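Local coordinates for protein intimin (Escherichia coli, PDB 1F00) that probably mediates adhesion of enteropathogenic bacteria to host cells by binding its receptor through the C-terminal part of the molecule, at residues Val194-Ala199 / Ile240-Gln245. Sequence-based numbering, arbitrary orientation.
Sequences VTYNDA and ISWVQQ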
loop_
_atom_site.group_PDB
_atom_site.type_symbol
_atom_site.label_atom_id
_atom_site.label_comp_id
_atom_site.label_asym_id
_atom_site.label_seq_id
_atom_site.Cartn_x
_atom_site.Cartn_y
_atom_site.Cartn_z
ATOM N N VAL A 194 28.878 -21.292 -11.204
ATOM C CA VAL A 194 29.157 -21.743 -12.556
ATOM C C VAL A 194 30.355 -21.007 -13.145
ATOM O O VAL A 194 30.820 -20.016 -12.581
ATOM C CB VAL A 194 27.928 -21.502 -13.465
ATOM C CG1 VAL A 194 26.751 -22.320 -12.967
ATOM C CG2 VAL A 194 27.563 -20.011 -13.483
ATOM N N THR A 195 30.862 -21.493 -14.273
ATOM C CA THR A 195 31.992 -20.822 -14.906
ATOM C C THR A 195 31.457 -19.529 -15.511
ATOM O O THR A 195 30.248 -19.343 -15.628
ATOM C CB THR A 195 32.608 -21.662 -16.046
ATOM O OG1 THR A 195 31.673 -21.757 -17.128
ATOM C CG2 THR A 195 32.953 -23.057 -15.550
ATOM N N TYR A 196 32.363 -18.640 -15.897
ATOM C CA TYR A 196 31.967 -17.377 -16.503
ATOM C C TYR A 196 31.168 -17.632 -17.786
ATOM O O TYR A 196 30.114 -17.037 -17.991
ATOM C CB TYR A 196 33.214 -16.526 -16.801
ATOM C CG TYR A 196 32.929 -15.266 -17.590
ATOM C CD1 TYR A 196 32.851 -15.295 -18.981
ATOM C CD2 TYR A 196 32.696 -14.052 -16.945
ATOM C CE1 TYR A 196 32.546 -14.149 -19.713
ATOM C CE2 TYR A 196 32.384 -12.899 -17.666
ATOM C CZ TYR A 196 32.313 -12.956 -19.051
ATOM O OH TYR A 196 32.014 -11.828 -19.776
ATOM N N ASN A 197 31.656 -18.521 -18.643
ATOM C CA ASN A 197 30.946 -18.805 -19.888
ATOM C C ASN A 197 29.551 -19.369 -19.654
ATOM O O ASN A 197 28.613 -19.031 -20.381
ATOM C CB ASN A 197 31.753 -19.753 -20.779
ATOM C CG ASN A 197 32.902 -19.049 -21.480
ATOM O OD1 ASN A 197 32.761 -17.912 -21.936
ATOM N ND2 ASN A 197 34.041 -19.726 -21.584
ATOM N N ASP A 198 29.402 -20.222 -18.644
ATOM C CA ASP A 198 28.088 -20.777 -18.355
ATOM C C ASP A 198 27.163 -19.684 -17.843
ATOM O O ASP A 198 25.953 -19.740 -18.056
ATOM C CB ASP A 198 28.172 -21.906 -17.326
ATOM C CG ASP A 198 28.633 -23.211 -17.936
ATOM O OD1 ASP A 198 28.559 -23.344 -19.175
ATOM O OD2 ASP A 198 29.060 -24.111 -17.183
ATOM N N ALA A 199 27.732 -18.686 -17.173
ATOM C CA ALA A 199 26.937 -17.583 -16.643
ATOM C C ALA A 199 26.426 -16.739 -17.805
ATOM O O ALA A 199 25.280 -16.298 -17.812
ATOM C CB ALA A 199 27.777 -16.734 -15.709
ATOM N N ILE A 240 28.354 -13.946 -4.516
ATOM C CA ILE A 240 29.436 -13.465 -5.368
ATOM C C ILE A 240 28.987 -13.745 -6.805
ATOM O O ILE A 240 28.666 -14.883 -7.154
ATOM C CB ILE A 240 30.760 -14.209 -5.030
ATOM C CG1 ILE A 240 31.869 -13.778 -5.992
ATOM C CG2 ILE A 240 30.545 -15.721 -5.069
ATOM C CD1 ILE A 240 33.231 -14.372 -5.647
ATOM N N SER A 241 28.957 -12.702 -7.632
ATOM C CA SER A 241 28.485 -12.826 -9.008
ATOM C C SER A 241 29.442 -12.289 -10.066
ATOM O O SER A 241 30.092 -11.266 -9.870
ATOM C CB SER A 241 27.147 -12.090 -9.148
ATOM O OG SER A 241 26.314 -12.328 -8.026
ATOM N N TRP A 242 29.498 -12.979 -11.201
ATOM C CA TRP A 242 30.357 -12.585 -12.315
ATOM C C TRP A 242 29.899 -11.255 -12.916
ATOM O O TRP A 242 28.705 -10.949 -12.904
ATOM C CB TRP A 242 30.282 -13.614 -13.446
ATOM C CG TRP A 242 30.748 -15.001 -13.139
ATOM C CD1 TRP A 242 29.972 -16.116 -13.006
ATOM C CD2 TRP A 242 32.106 -15.439 -13.020
ATOM N NE1 TRP A 242 30.763 -17.225 -12.819
ATOM C CE2 TRP A 242 32.077 -16.838 -12.826
ATOM C CE3 TRP A 242 33.344 -14.785 -13.063
ATOM C CZ2 TRP A 242 33.242 -17.599 -12.676
ATOM C CZ3 TRP A 242 34.508 -15.544 -12.913
ATOM C CH2 TRP A 242 34.444 -16.938 -12.724
ATOM N N VAL A 243 30.844 -10.470 -13.428
ATOM C CA VAL A 243 30.505 -9.226 -14.121
ATOM C C VAL A 243 31.194 -9.349 -15.477
ATOM O O VAL A 243 32.225 -10.017 -15.587
ATOM C CB VAL A 243 31.004 -7.927 -13.397
ATOM C CG1 VAL A 243 30.510 -7.904 -11.959
ATOM C CG2 VAL A 243 32.516 -7.811 -13.471
ATOM N N GLN A 244 30.622 -8.725 -16.506
ATOM C CA GLN A 244 31.177 -8.779 -17.863
ATOM C C GLN A 244 32.694 -8.559 -17.885
ATOM O O GLN A 244 33.213 -7.664 -17.217
ATOM C CB GLN A 244 30.503 -7.721 -18.750
ATOM C CG GLN A 244 30.834 -7.854 -20.238
ATOM C CD GLN A 244 30.100 -9.006 -20.895
ATOM O OE1 GLN A 244 30.607 -9.629 -21.833
ATOM N NE2 GLN A 244 28.890 -9.288 -20.417
ATOM N N GLN A 245 33.401 -9.373 -18.660
ATOM C CA GLN A 245 34.856 -9.243 -18.762
ATOM C C GLN A 245 35.231 -7.966 -19.504
ATOM O O GLN A 245 34.536 -7.561 -20.438
ATOM C CB GLN A 245 35.464 -10.410 -19.556
ATOM C CG GLN A 245 35.570 -11.754 -18.842
ATOM C CD GLN A 245 36.127 -12.828 -19.767
ATOM O OE1 GLN A 245 35.657 -12.988 -20.891
ATOM N NE2 GLN A 245 37.131 -13.566 -19.299
HETATM O O HOH W 1 31.897 -12.383 -22.513
#
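Trp242 and Tyr196 meet at nearly a right angle, planes 86° apart, where the first helix of the C-type lectin-like domain packs on strand 240-242. This is an offset edge-to-face pair: the CD2 edge of Tyr196 faces the six-membered ring of Trp242, with centroids 5.9 Å apart. The backbone joins in, since Tyr196 CA sits over the five-membered ring of Trp242, 3.9 Å from its centroid, in a CH-pi contact. Ala199, one turn further along the helix, brings its CB to 3.5 Å from Trp242 CD1. At the indole's edge Trp242 NE1 donates to Val194 O (2.8 Å), which lies in the ring plane although the N-H comes in well above the carbonyl plane; the bond helps to hold the indole's rotation, together with the packing on its face.

With CG anti to the backbone N (chi1 173°), Tyr196 reaches past the tryptophan to the loop after the strand. There Gln245 CG lies over one face of the Tyr196 ring, 3.8 Å from its centroid. Tyr196 OH accepts from Gln245 N (3.0 Å, 164° at the hydrogen) and also meets a water that donates to Gln244 OE1. At the end of the Gln245 chain, NE2 donates an N-H to Val254 O. Further out, Leu210 and Ala255 also pack on Tyr196, while Thr195 N-caps the helix, its OG1 accepting from Asp198 N at 3.1 Å.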